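Local atomic coordinates of adapter protein MecA 2 (Bacillus subtilis, PDB entry 3JTN), a protein that targets unfolded and aggregated proteins to the ClpC protease and restrains the development of competence by bringing ComK to it. Residues E18-I23 against N81-I86; L39-L44 against A54-Y59; H8-I13 against G28-Y33; L76-D79 against T85-T88. All coordinates share one frame; numbering follows the deposited sequence.

Contact 1: residues E18-I23 against N81-I86; sequences ESLQRI and NAVETI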
loop_
_atom_site.group_PDB
_atom_site.type_symbol
_atom_site.label_atom_id
_atom_site.label_comp_id
_atom_site.label_asym_id
_atom_site.label_seq_id
_atom_site.Cartn_x
_atom_site.Cartn_y
_atom_site.Cartn_z
ATOM N N GLU A 18 4.382 -4.104 8.425
ATOM C CA GLU A 18 4.618 -4.163 9.863
ATOM C C GLU A 18 4.285 -2.827 10.501
ATOM O O GLU A 18 3.694 -2.766 11.579
ATOM C CB GLU A 18 6.076 -4.540 10.164
ATOM C CG GLU A 18 6.413 -4.545 11.653
ATOM C CD GLU A 18 5.347 -5.234 12.498
ATOM O OE1 GLU A 18 4.743 -4.563 13.368
ATOM O OE2 GLU A 18 5.108 -6.444 12.286
ATOM N N SER A 19 4.653 -1.748 9.826
ATOM C CA SER A 19 4.423 -0.422 10.377
ATOM C C SER A 19 2.929 -0.121 10.298
ATOM O O SER A 19 2.337 0.335 11.270
ATOM C CB SER A 19 5.229 0.633 9.625
ATOM O OG SER A 19 6.609 0.470 9.868
ATOM N N LEU A 20 2.317 -0.411 9.152
ATOM C CA LEU A 20 0.880 -0.160 8.991
ATOM C C LEU A 20 0.047 -0.933 10.017
ATOM O O LEU A 20 -0.884 -0.388 10.612
ATOM C CB LEU A 20 0.416 -0.475 7.568
ATOM C CG LEU A 20 1.042 0.331 6.427
ATOM C CD1 LEU A 20 0.255 0.114 5.156
ATOM C CD2 LEU A 20 1.095 1.798 6.775
ATOM N N GLN A 21 0.374 -2.206 10.214
ATOM C CA GLN A 21 -0.267 -2.999 11.257
ATOM C C GLN A 21 -0.018 -2.391 12.637
ATOM O O GLN A 21 -0.901 -2.379 13.490
ATOM C CB GLN A 21 0.245 -4.433 11.222
ATOM C CG GLN A 21 -0.283 -5.290 12.352
ATOM C CD GLN A 21 0.314 -6.682 12.341
ATOM O OE1 GLN A 21 -0.316 -7.631 11.873
ATOM N NE2 GLN A 21 1.538 -6.811 12.845
ATOM N N ARG A 22 1.189 -1.880 12.853
ATOM C CA ARG A 22 1.504 -1.221 14.107
ATOM C C ARG A 22 0.494 -0.088 14.339
ATOM O O ARG A 22 -0.021 0.071 15.445
ATOM C CB ARG A 22 2.927 -0.645 14.073
ATOM C CG ARG A 22 3.650 -0.689 15.407
ATOM C CD ARG A 22 4.495 0.562 15.646
ATOM N NE ARG A 22 3.686 1.508 16.395
ATOM C CZ ARG A 22 3.428 2.764 16.047
ATOM N NH1 ARG A 22 3.961 3.308 14.956
ATOM N NH2 ARG A 22 2.635 3.481 16.829
ATOM N N ILE A 23 0.217 0.699 13.299
ATOM C CA ILE A 23 -0.646 1.866 13.471
ATOM C C ILE A 23 -2.117 1.583 13.159
ATOM O O ILE A 23 -2.883 2.488 12.807
ATOM C CB ILE A 23 -0.122 3.103 12.716
ATOM C CG1 ILE A 23 -0.329 2.961 11.220
ATOM C CG2 ILE A 23 1.374 3.328 13.043
ATOM C CD1 ILE A 23 0.260 4.110 10.410
ATOM N N ASN A 81 -7.104 -6.114 1.980
ATOM C CA ASN A 81 -6.523 -6.822 3.120
ATOM C C ASN A 81 -5.028 -7.055 2.954
ATOM O O ASN A 81 -4.469 -7.980 3.533
ATOM C CB ASN A 81 -7.241 -8.150 3.361
ATOM C CG ASN A 81 -7.258 -9.030 2.131
ATOM O OD1 ASN A 81 -6.603 -8.729 1.129
ATOM N ND2 ASN A 81 -8.007 -10.128 2.199
ATOM N N ALA A 82 -4.389 -6.204 2.159
ATOM C CA ALA A 82 -2.944 -6.282 1.931
ATOM C C ALA A 82 -2.128 -6.480 3.206
ATOM O O ALA A 82 -1.343 -7.432 3.315
ATOM C CB ALA A 82 -2.471 -5.045 1.213
ATOM N N VAL A 83 -2.289 -5.568 4.161
ATOM C CA VAL A 83 -1.442 -5.587 5.348
ATOM C C VAL A 83 -1.705 -6.825 6.180
ATOM O O VAL A 83 -0.783 -7.416 6.728
ATOM C CB VAL A 83 -1.650 -4.366 6.240
ATOM C CG1 VAL A 83 -0.954 -4.587 7.567
ATOM C CG2 VAL A 83 -1.132 -3.104 5.557
ATOM N N GLU A 84 -2.965 -7.228 6.274
ATOM C CA GLU A 84 -3.287 -8.336 7.142
ATOM C C GLU A 84 -2.900 -9.648 6.478
ATOM O O GLU A 84 -2.502 -10.586 7.154
ATOM C CB GLU A 84 -4.761 -8.337 7.526
ATOM C CG GLU A 84 -5.630 -9.215 6.682
ATOM C CD GLU A 84 -6.602 -10.001 7.526
ATOM O OE1 GLU A 84 -6.203 -11.066 8.049
ATOM O OE2 GLU A 84 -7.758 -9.555 7.673
ATOM N N THR A 85 -3.013 -9.702 5.155
ATOM C CA THR A 85 -2.554 -10.850 4.388
ATOM C C THR A 85 -1.054 -11.034 4.553
ATOM O O THR A 85 -0.577 -12.133 4.777
ATOM C CB THR A 85 -2.843 -10.667 2.906
ATOM O OG1 THR A 85 -4.253 -10.759 2.687
ATOM C CG2 THR A 85 -2.120 -11.740 2.089
ATOM N N ILE A 86 -0.317 -9.940 4.435
ATOM C CA ILE A 86 1.124 -9.969 4.601
ATOM C C ILE A 86 1.508 -10.300 6.034
ATOM O O ILE A 86 2.285 -11.219 6.274
ATOM C CB ILE A 86 1.738 -8.630 4.216
ATOM C CG1 ILE A 86 1.669 -8.449 2.700
ATOM C CG2 ILE A 86 3.171 -8.552 4.695
ATOM C CD1 ILE A 86 2.325 -7.179 2.206
#
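Val83 sets its two methyl groups against Leu20 and Gln21, joining the end of helix 10-22 to the short C-terminal helix 82-87 of the alpha/beta domain that contacts ClpC. Both helices pack on the antiparallel sheet of this domain, and here they touch each other beside it.

The side chains meet by apolar contact, with no hydrogen bond across. Leu20 crosses Val83 at about a right angle, and the CG2 methyl of Val83 sits in the bend of the leucine, 3.5 Å from Leu20 CD1 and 3.7 Å from Leu20 CB. The other methyl, CG1, is held anti to the valine's own backbone N (chi1 169°), which sets it over the backbone of Gln21, 3.8 Å from both the N and the CB of that residue. An alanine here removes both methyls, which would probably open a gap between the two helices beside Leu20 CD1 and over the backbone of Gln21. On its other sides Leu20 rests on Leu39 and Leu41 of strand 36-41 and on Ile25 of the loop after the helix.

Polar bonds run along each helix instead. At the start of helix 82-87 the carbonyl O of Asn81 accepts two donors, Thr85 N at 2.8 Å and the hydroxyl Thr85 OG1 at 2.9 Å, the latter from above the carbonyl plane, 52° out of it.

Contact 2: residues L39-L44 against A54-Y59; sequences LSLEDL and AVLAEY
Leu56, on helix 49-59, turns its forked end to Leu39 and Leu41 of strand 36-41 and gives one methyl to each. Because Leu39 and Leu41 are two residues apart in an extended strand, both side chains leave the same face of the sheet, and one leucine of the helix can serve the pair.

All contacts across the two segments are apolar. Leu56 CD2 lies 4.0 Å from Leu39 CD2, methyl against methyl, and the two side chains cross at about a right angle. The second branch, Leu56 CD1, approaches Leu41 CD1 at 4.3 Å, a slightly longer reach. With CG anti to the backbone N (chi1 180°), Leu39 brings CD2 to Leu56, while CD1 turns to Val30 and Ala82. The three leucines are buried and no polar atom enters their meeting, so dispersion and the exclusion of water hold it together.

Polar bonding is left to the edges and the backbones. Strand 36-41 is tied on both flanks by main-chain hydrogen bonds, Leu39 and Leu41 to Tyr5 and Ile3, and Ser40 to Thr29. At the end of the helical segment, Tyr59 OH makes a hydrogen bond with Ser19 OG of helix 10-22.

Among the neighbouring elements, Leu16 of helix 10-22 packs on both Leu39 and Leu56, Ile3 and Tyr5 of strand 3-7 flank Leu56, and Val30 of strand 29-33 and Ala82 of helix 82-87 adjoin Leu39.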
loop_
_atom_site.group_PDB
_atom_site.type_symbol
_atom_site.label_atom_id
_atom_site.label_comp_id
_atom_site.label_asym_id
_atom_site.label_seq_id
_atom_site.Cartn_x
_atom_site.Cartn_y
_atom_site.Cartn_z
ATOM N N LEU A 39 0.660 0.252 -3.536
ATOM C CA LEU A 39 -0.279 0.088 -2.454
ATOM C C LEU A 39 -1.224 1.259 -2.472
ATOM O O LEU A 39 -0.818 2.411 -2.640
ATOM C CB LEU A 39 0.436 0.014 -1.113
ATOM C CG LEU A 39 -0.446 -0.160 0.120
ATOM C CD1 LEU A 39 -0.920 -1.583 0.277
ATOM C CD2 LEU A 39 0.345 0.249 1.336
ATOM N N SER A 40 -2.496 0.951 -2.309
ATOM C CA SER A 40 -3.514 1.972 -2.222
ATOM C C SER A 40 -4.120 1.780 -0.866
ATOM O O SER A 40 -4.391 0.647 -0.469
ATOM C CB SER A 40 -4.582 1.751 -3.290
ATOM O OG SER A 40 -5.765 2.457 -2.956
ATOM N N LEU A 41 -4.302 2.876 -0.142
ATOM C CA LEU A 41 -4.969 2.835 1.148
ATOM C C LEU A 41 -6.186 3.732 1.054
ATOM O O LEU A 41 -6.143 4.783 0.413
ATOM C CB LEU A 41 -4.044 3.328 2.269
ATOM C CG LEU A 41 -2.827 2.485 2.645
ATOM C CD1 LEU A 41 -2.021 3.211 3.698
ATOM C CD2 LEU A 41 -3.223 1.100 3.142
ATOM N N GLU A 42 -7.272 3.312 1.689
ATOM C CA GLU A 42 -8.514 4.063 1.656
ATOM C C GLU A 42 -8.866 4.498 3.070
ATOM O O GLU A 42 -9.295 5.632 3.295
ATOM C CB GLU A 42 -9.644 3.207 1.082
ATOM C CG GLU A 42 -10.119 2.110 2.024
ATOM C CD GLU A 42 -11.607 1.826 1.904
ATOM O OE1 GLU A 42 -11.987 0.635 1.965
ATOM O OE2 GLU A 42 -12.391 2.792 1.755
ATOM N N ASP A 43 -8.694 3.587 4.022
ATOM C CA ASP A 43 -8.963 3.900 5.415
ATOM C C ASP A 43 -7.647 4.105 6.140
ATOM O O ASP A 43 -6.773 3.238 6.121
ATOM C CB ASP A 43 -9.787 2.801 6.091
ATOM C CG ASP A 43 -10.379 3.252 7.416
ATOM O OD1 ASP A 43 -10.045 4.365 7.877
ATOM O OD2 ASP A 43 -11.183 2.494 7.997
ATOM N N LEU A 44 -7.505 5.268 6.757
ATOM C CA LEU A 44 -6.296 5.604 7.501
ATOM C C LEU A 44 -6.452 5.378 9.007
ATOM O O LEU A 44 -5.686 5.907 9.808
ATOM C CB LEU A 44 -5.890 7.051 7.216
ATOM C CG LEU A 44 -5.598 7.350 5.747
ATOM C CD1 LEU A 44 -6.852 7.835 5.050
ATOM C CD2 LEU A 44 -4.514 8.382 5.635
ATOM N N ALA A 54 3.440 9.917 5.517
ATOM C CA ALA A 54 4.770 10.033 6.090
ATOM C C ALA A 54 5.389 8.653 6.250
ATOM O O ALA A 54 6.542 8.446 5.873
ATOM C CB ALA A 54 4.719 10.761 7.428
ATOM N N VAL A 55 4.633 7.702 6.794
ATOM C CA VAL A 55 5.186 6.363 6.966
ATOM C C VAL A 55 5.289 5.659 5.625
ATOM O O VAL A 55 6.220 4.887 5.404
ATOM C CB VAL A 55 4.408 5.475 7.977
ATOM C CG1 VAL A 55 3.667 6.330 9.003
ATOM C CG2 VAL A 55 3.462 4.550 7.265
ATOM N N LEU A 56 4.342 5.929 4.725
ATOM C CA LEU A 56 4.381 5.329 3.394
ATOM C C LEU A 56 5.672 5.693 2.681
ATOM O O LEU A 56 6.274 4.847 2.015
ATOM C CB LEU A 56 3.204 5.789 2.545
ATOM C CG LEU A 56 1.890 5.044 2.724
ATOM C CD1 LEU A 56 0.943 5.453 1.614
ATOM C CD2 LEU A 56 2.126 3.547 2.711
ATOM N N ALA A 57 6.080 6.955 2.830
ATOM C CA ALA A 57 7.274 7.503 2.181
ATOM C C ALA A 57 8.566 6.843 2.646
ATOM O O ALA A 57 9.573 6.859 1.927
ATOM C CB ALA A 57 7.356 9.007 2.397
ATOM N N GLU A 58 8.542 6.284 3.851
ATOM C CA GLU A 58 9.696 5.564 4.372
ATOM C C GLU A 58 9.927 4.310 3.553
ATOM O O GLU A 58 11.043 3.823 3.450
ATOM C CB GLU A 58 9.480 5.173 5.837
ATOM C CG GLU A 58 9.505 6.333 6.832
ATOM C CD GLU A 58 8.966 5.934 8.204
ATOM O OE1 GLU A 58 8.380 4.830 8.321
ATOM O OE2 GLU A 58 9.120 6.724 9.164
ATOM N N TYR A 59 8.861 3.774 2.966
ATOM C CA TYR A 59 8.959 2.485 2.290
ATOM C C TYR A 59 8.798 2.559 0.776
ATOM O O TYR A 59 9.310 1.716 0.044
ATOM C CB TYR A 59 7.946 1.516 2.884
ATOM C CG TYR A 59 8.252 1.149 4.313
ATOM C CD1 TYR A 59 9.147 0.129 4.605
ATOM C CD2 TYR A 59 7.653 1.822 5.367
ATOM C CE1 TYR A 59 9.441 -0.216 5.920
ATOM C CE2 TYR A 59 7.930 1.481 6.684
ATOM C CZ TYR A 59 8.827 0.459 6.952
ATOM O OH TYR A 59 9.113 0.103 8.252
#

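Contact 3: residues H8-I13 against G28-Y33; sequences HSFEDI and GTVYHY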
loop_
_atom_site.group_PDB
_atom_site.type_symbol
_atom_site.label_atom_id
_atom_site.label_comp_id
_atom_site.label_asym_id
_atom_site.label_seq_id
_atom_site.Cartn_x
_atom_site.Cartn_y
_atom_site.Cartn_z
ATOM N N HIS A 8 9.741 0.018 -4.547
ATOM C CA HIS A 8 10.887 -0.497 -5.263
ATOM C C HIS A 8 10.705 -2.000 -5.449
ATOM O O HIS A 8 10.763 -2.509 -6.568
ATOM C CB HIS A 8 12.174 -0.181 -4.509
ATOM C CG HIS A 8 13.369 -0.892 -5.053
ATOM N ND1 HIS A 8 13.816 -0.706 -6.343
ATOM C CD2 HIS A 8 14.199 -1.800 -4.490
ATOM C CE1 HIS A 8 14.876 -1.467 -6.551
ATOM N NE2 HIS A 8 15.129 -2.139 -5.442
ATOM N N SER A 9 10.460 -2.702 -4.347
ATOM C CA SER A 9 10.178 -4.129 -4.403
ATOM C C SER A 9 9.017 -4.491 -3.493
ATOM O O SER A 9 8.649 -3.716 -2.612
ATOM C CB SER A 9 11.415 -4.942 -4.012
ATOM O OG SER A 9 11.894 -4.546 -2.745
ATOM N N PHE A 10 8.441 -5.672 -3.705
ATOM C CA PHE A 10 7.342 -6.134 -2.869
ATOM C C PHE A 10 7.773 -6.250 -1.405
ATOM O O PHE A 10 6.947 -6.187 -0.496
ATOM C CB PHE A 10 6.791 -7.475 -3.363
ATOM C CG PHE A 10 5.589 -7.941 -2.593
ATOM C CD1 PHE A 10 4.322 -7.503 -2.932
ATOM C CD2 PHE A 10 5.730 -8.780 -1.502
ATOM C CE1 PHE A 10 3.220 -7.910 -2.211
ATOM C CE2 PHE A 10 4.626 -9.190 -0.776
ATOM C CZ PHE A 10 3.374 -8.753 -1.131
ATOM N N GLU A 11 9.070 -6.415 -1.173
ATOM C CA GLU A 11 9.576 -6.486 0.191
ATOM C C GLU A 11 9.366 -5.178 0.955
ATOM O O GLU A 11 9.153 -5.193 2.166
ATOM C CB GLU A 11 11.051 -6.900 0.214
ATOM C CG GLU A 11 11.258 -8.399 0.105
ATOM C CD GLU A 11 12.723 -8.787 0.137
ATOM O OE1 GLU A 11 13.579 -7.928 -0.171
ATOM O OE2 GLU A 11 13.021 -9.953 0.469
ATOM N N ASP A 12 9.433 -4.047 0.260
ATOM C CA ASP A 12 9.198 -2.768 0.920
ATOM C C ASP A 12 7.748 -2.709 1.380
ATOM O O ASP A 12 7.421 -2.034 2.354
ATOM C CB ASP A 12 9.531 -1.599 -0.011
ATOM C CG ASP A 12 11.032 -1.464 -0.274
ATOM O OD1 ASP A 12 11.812 -1.453 0.708
ATOM O OD2 ASP A 12 11.433 -1.361 -1.458
ATOM N N ILE A 13 6.879 -3.439 0.686
ATOM C CA ILE A 13 5.479 -3.520 1.092
ATOM C C ILE A 13 5.350 -4.476 2.255
ATOM O O ILE A 13 4.543 -4.258 3.142
ATOM C CB ILE A 13 4.543 -3.944 -0.064
ATOM C CG1 ILE A 13 4.619 -2.932 -1.218
ATOM C CG2 ILE A 13 3.088 -4.035 0.415
ATOM C CD1 ILE A 13 3.570 -3.183 -2.320
ATOM N N GLY A 28 -5.425 -1.941 2.917
ATOM C CA GLY A 28 -4.535 -1.733 1.797
ATOM C C GLY A 28 -4.863 -2.596 0.596
ATOM O O GLY A 28 -5.264 -3.751 0.711
ATOM N N THR A 29 -4.678 -2.027 -0.579
ATOM C CA THR A 29 -4.832 -2.787 -1.797
ATOM C C THR A 29 -3.546 -2.731 -2.582
ATOM O O THR A 29 -3.089 -1.657 -2.973
ATOM C CB THR A 29 -5.968 -2.245 -2.642
ATOM O OG1 THR A 29 -7.208 -2.628 -2.037
ATOM C CG2 THR A 29 -5.891 -2.822 -4.045
ATOM N N VAL A 30 -2.952 -3.893 -2.798
ATOM C CA VAL A 30 -1.714 -3.975 -3.554
ATOM C C VAL A 30 -1.999 -4.273 -5.012
ATOM O O VAL A 30 -2.694 -5.237 -5.323
ATOM C CB VAL A 30 -0.788 -5.077 -3.005
ATOM C CG1 VAL A 30 0.430 -5.249 -3.911
ATOM C CG2 VAL A 30 -0.374 -4.755 -1.575
ATOM N N TYR A 31 -1.454 -3.439 -5.894
ATOM C CA TYR A 31 -1.519 -3.678 -7.327
ATOM C C TYR A 31 -0.133 -3.957 -7.877
ATOM O O TYR A 31 0.852 -3.476 -7.338
ATOM C CB TYR A 31 -2.073 -2.454 -8.051
ATOM C CG TYR A 31 -3.494 -2.110 -7.699
ATOM C CD1 TYR A 31 -4.559 -2.763 -8.307
ATOM C CD2 TYR A 31 -3.773 -1.122 -6.768
ATOM C CE1 TYR A 31 -5.875 -2.442 -7.988
ATOM C CE2 TYR A 31 -5.081 -0.791 -6.444
ATOM C CZ TYR A 31 -6.128 -1.455 -7.056
ATOM O OH TYR A 31 -7.430 -1.124 -6.730
ATOM N N HIS A 32 -0.063 -4.730 -8.959
ATOM C CA HIS A 32 1.175 -4.851 -9.716
ATOM C C HIS A 32 0.931 -4.263 -11.088
ATOM O O HIS A 32 0.032 -4.687 -11.803
ATOM C CB HIS A 32 1.641 -6.303 -9.841
ATOM C CG HIS A 32 2.923 -6.451 -10.600
ATOM N ND1 HIS A 32 4.152 -6.165 -10.047
ATOM C CD2 HIS A 32 3.167 -6.842 -11.873
ATOM C CE1 HIS A 32 5.099 -6.381 -10.943
ATOM N NE2 HIS A 32 4.527 -6.792 -12.060
ATOM N N TYR A 33 1.731 -3.279 -11.452
ATOM C CA TYR A 33 1.543 -2.602 -12.716
ATOM C C TYR A 33 2.892 -2.142 -13.242
ATOM O O TYR A 33 3.687 -1.566 -12.502
ATOM C CB TYR A 33 0.578 -1.421 -12.540
ATOM C CG TYR A 33 0.450 -0.551 -13.765
ATOM C CD1 TYR A 33 -0.330 -0.947 -14.848
ATOM C CD2 TYR A 33 1.115 0.665 -13.847
ATOM C CE1 TYR A 33 -0.444 -0.157 -15.969
ATOM C CE2 TYR A 33 1.007 1.466 -14.971
ATOM C CZ TYR A 33 0.227 1.050 -16.026
ATOM O OH TYR A 33 0.118 1.847 -17.142
#
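Ile13 and Val30 are 8.6 Å apart at their CA atoms, and Phe10 and His32 come next at 9.3 Å. The strand carrying Val30 closes a beta-alpha-beta crossover: strand 3-7 leads into helix 10-22, which returns the chain to strand 29-33, parallel to the first and separated from it by strand 36-41. Gly28, just before the strand, has a positive phi of 92°, a conformation in which a CB would collide with the carbonyl O of the residue before, so glycine is called for.

Val30 is the strand residue that receives the helix. It faces Ile13 tip to tip, in two matched methyl contacts: Ile13 CG2 against Val30 CG2, and Ile13 CD1 against Val30 CG1, each 4.1 Å. Tyr31, next along, points to the opposite face, where it meets Ile67 and Leu70 of helix 67-73, so the sheet is packed on both sides. Ile86 from helix 82-87 also leans on Phe10 and Ile13, and Tyr37 meets Phe10 in an edge-to-face ring contact.

Phe10 arrives from the first turn of the helix. Its ring is thrown anti to the main-chain N (chi1 -176°), which swings the far end down toward the strand; there it presents its edge rather than its face, with Val30 CG1 near the ring plane and 4.2 Å from Phe10 CE1.

Contact 4: residues L76-D79 against T85-T88; sequences LIMD and TIQT
Met78 lays its sulfur against Thr85 and Ile86, and that one atom makes nearly the whole contact between the last strand and the C-terminal helix. Met78 SD is 4.0 Å from Thr85 CG2 and 4.1 Å from Ile86 CG1. The methionine passes Ile86 at about a right angle and Thr85 at a slant. Its CG lies beside the backbone N (chi1 -55°) and the chain then bends at chi3 (-128°), carrying the terminal CE toward Phe10 of helix 10-22.

This inner side is buried: Met78 and Ile86 are enclosed, and Ile86 turns on to Ile13 and Ser17. Thr85, partly exposed, marks the border, with its methyl facing the sulfur while its hydroxyl turns back to the carbonyl O of Asn81. Asp79 and Thr88 form the exposed flank. Gln87 points toward helix 10-22, where it makes a weak bond to Glu18.

On the sheet side the strand is broken by a classic beta bulge, in which Ile77 and Met78 both stand opposite Val30. Val30 makes backbone hydrogen bonds to both residues, joining the strand to the sheet beside Met78.

No hydrogen bond crosses the two segments. A long, flexible thioether set against a methyl and a methylene group implies a contact of shape and dispersion, which would probably bear small shifts of the helix.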
loop_
_atom_site.group_PDB
_atom_site.type_symbol
_atom_site.label_atom_id
_atom_site.label_comp_id
_atom_site.label_asym_id
_atom_site.label_seq_id
_atom_site.Cartn_x
_atom_site.Cartn_y
_atom_site.Cartn_z
ATOM N N LEU A 76 -4.363 -7.005 -9.694
ATOM C CA LEU A 76 -4.827 -6.938 -8.315
ATOM C C LEU A 76 -4.217 -8.085 -7.522
ATOM O O LEU A 76 -4.531 -9.254 -7.739
ATOM C CB LEU A 76 -6.359 -6.988 -8.254
ATOM C CG LEU A 76 -7.046 -6.938 -6.888
ATOM C CD1 LEU A 76 -6.791 -5.603 -6.195
ATOM C CD2 LEU A 76 -8.552 -7.175 -7.056
ATOM N N ILE A 77 -3.329 -7.748 -6.604
ATOM C CA ILE A 77 -2.653 -8.773 -5.838
ATOM C C ILE A 77 -3.416 -8.988 -4.544
ATOM O O ILE A 77 -3.672 -10.123 -4.136
ATOM C CB ILE A 77 -1.195 -8.381 -5.532
ATOM C CG1 ILE A 77 -0.518 -7.857 -6.795
ATOM C CG2 ILE A 77 -0.434 -9.574 -4.989
ATOM C CD1 ILE A 77 -0.466 -8.887 -7.894
ATOM N N MET A 78 -3.772 -7.886 -3.895
ATOM C CA MET A 78 -4.468 -7.968 -2.629
ATOM C C MET A 78 -5.471 -6.845 -2.538
ATOM O O MET A 78 -5.105 -5.673 -2.595
ATOM C CB MET A 78 -3.479 -7.883 -1.470
ATOM C CG MET A 78 -2.376 -8.909 -1.542
ATOM S SD MET A 78 -1.121 -8.656 -0.275
ATOM C CE MET A 78 0.317 -8.664 -1.317
ATOM N N ASP A 79 -6.742 -7.203 -2.403
ATOM C CA ASP A 79 -7.793 -6.204 -2.318
ATOM C C ASP A 79 -8.238 -5.996 -0.883
ATOM O O ASP A 79 -8.877 -6.873 -0.296
ATOM C CB ASP A 79 -9.000 -6.610 -3.170
ATOM C CG ASP A 79 -10.146 -5.606 -3.077
ATOM O OD1 ASP A 79 -9.931 -4.419 -3.419
ATOM O OD2 ASP A 79 -11.259 -6.007 -2.666
ATOM N N THR A 85 -3.013 -9.702 5.155
ATOM C CA THR A 85 -2.554 -10.850 4.388
ATOM C C THR A 85 -1.054 -11.034 4.553
ATOM O O THR A 85 -0.577 -12.133 4.777
ATOM C CB THR A 85 -2.843 -10.667 2.906
ATOM O OG1 THR A 85 -4.253 -10.759 2.687
ATOM C CG2 THR A 85 -2.120 -11.740 2.089
ATOM N N ILE A 86 -0.317 -9.940 4.435
ATOM C CA ILE A 86 1.124 -9.969 4.601
ATOM C C ILE A 86 1.508 -10.300 6.034
ATOM O O ILE A 86 2.285 -11.219 6.274
ATOM C CB ILE A 86 1.738 -8.630 4.216
ATOM C CG1 ILE A 86 1.669 -8.449 2.700
ATOM C CG2 ILE A 86 3.171 -8.552 4.695
ATOM C CD1 ILE A 86 2.325 -7.179 2.206
ATOM N N GLN A 87 0.963 -9.553 6.988
ATOM C CA GLN A 87 1.329 -9.744 8.384
ATOM C C GLN A 87 0.958 -11.129 8.845
ATOM O O GLN A 87 1.553 -11.654 9.781
ATOM C CB GLN A 87 0.669 -8.706 9.284
ATOM C CG GLN A 87 1.228 -7.335 9.098
ATOM C CD GLN A 87 2.713 -7.299 9.325
ATOM O OE1 GLN A 87 3.488 -7.148 8.383
ATOM N NE2 GLN A 87 3.124 -7.453 10.578
ATOM N N THR A 88 -0.025 -11.724 8.180
ATOM C CA THR A 88 -0.504 -13.034 8.582
ATOM C C THR A 88 0.414 -14.133 8.046
ATOM O O THR A 88 0.126 -15.320 8.194
ATOM C CB THR A 88 -1.958 -13.261 8.138
ATOM O OG1 THR A 88 -2.611 -14.145 9.054
ATOM C CG2 THR A 88 -2.017 -13.835 6.731
#

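How the contacts relate
The four contacts form one small core on the sheet of the domain. Helix 10-22 serves contacts 1 and 3, and helix 82-87 serves contacts 1 and 4. Contact 2 is nested inside the loop closed by contact 1 and touches it where Leu20 CD1 lies 3.8 Å from Leu39 CD2. Contacts 3 and 4 meet through neighbouring strands, with Val30 N 2.8 Å from Met78 O. Between contacts 1 and 3, Ala82 CB packs 3.5 Å from Val30 CG2. Contacts 2 and 4 are the exception: their centres are 14 Å apart and their nearest atoms about 7 Å.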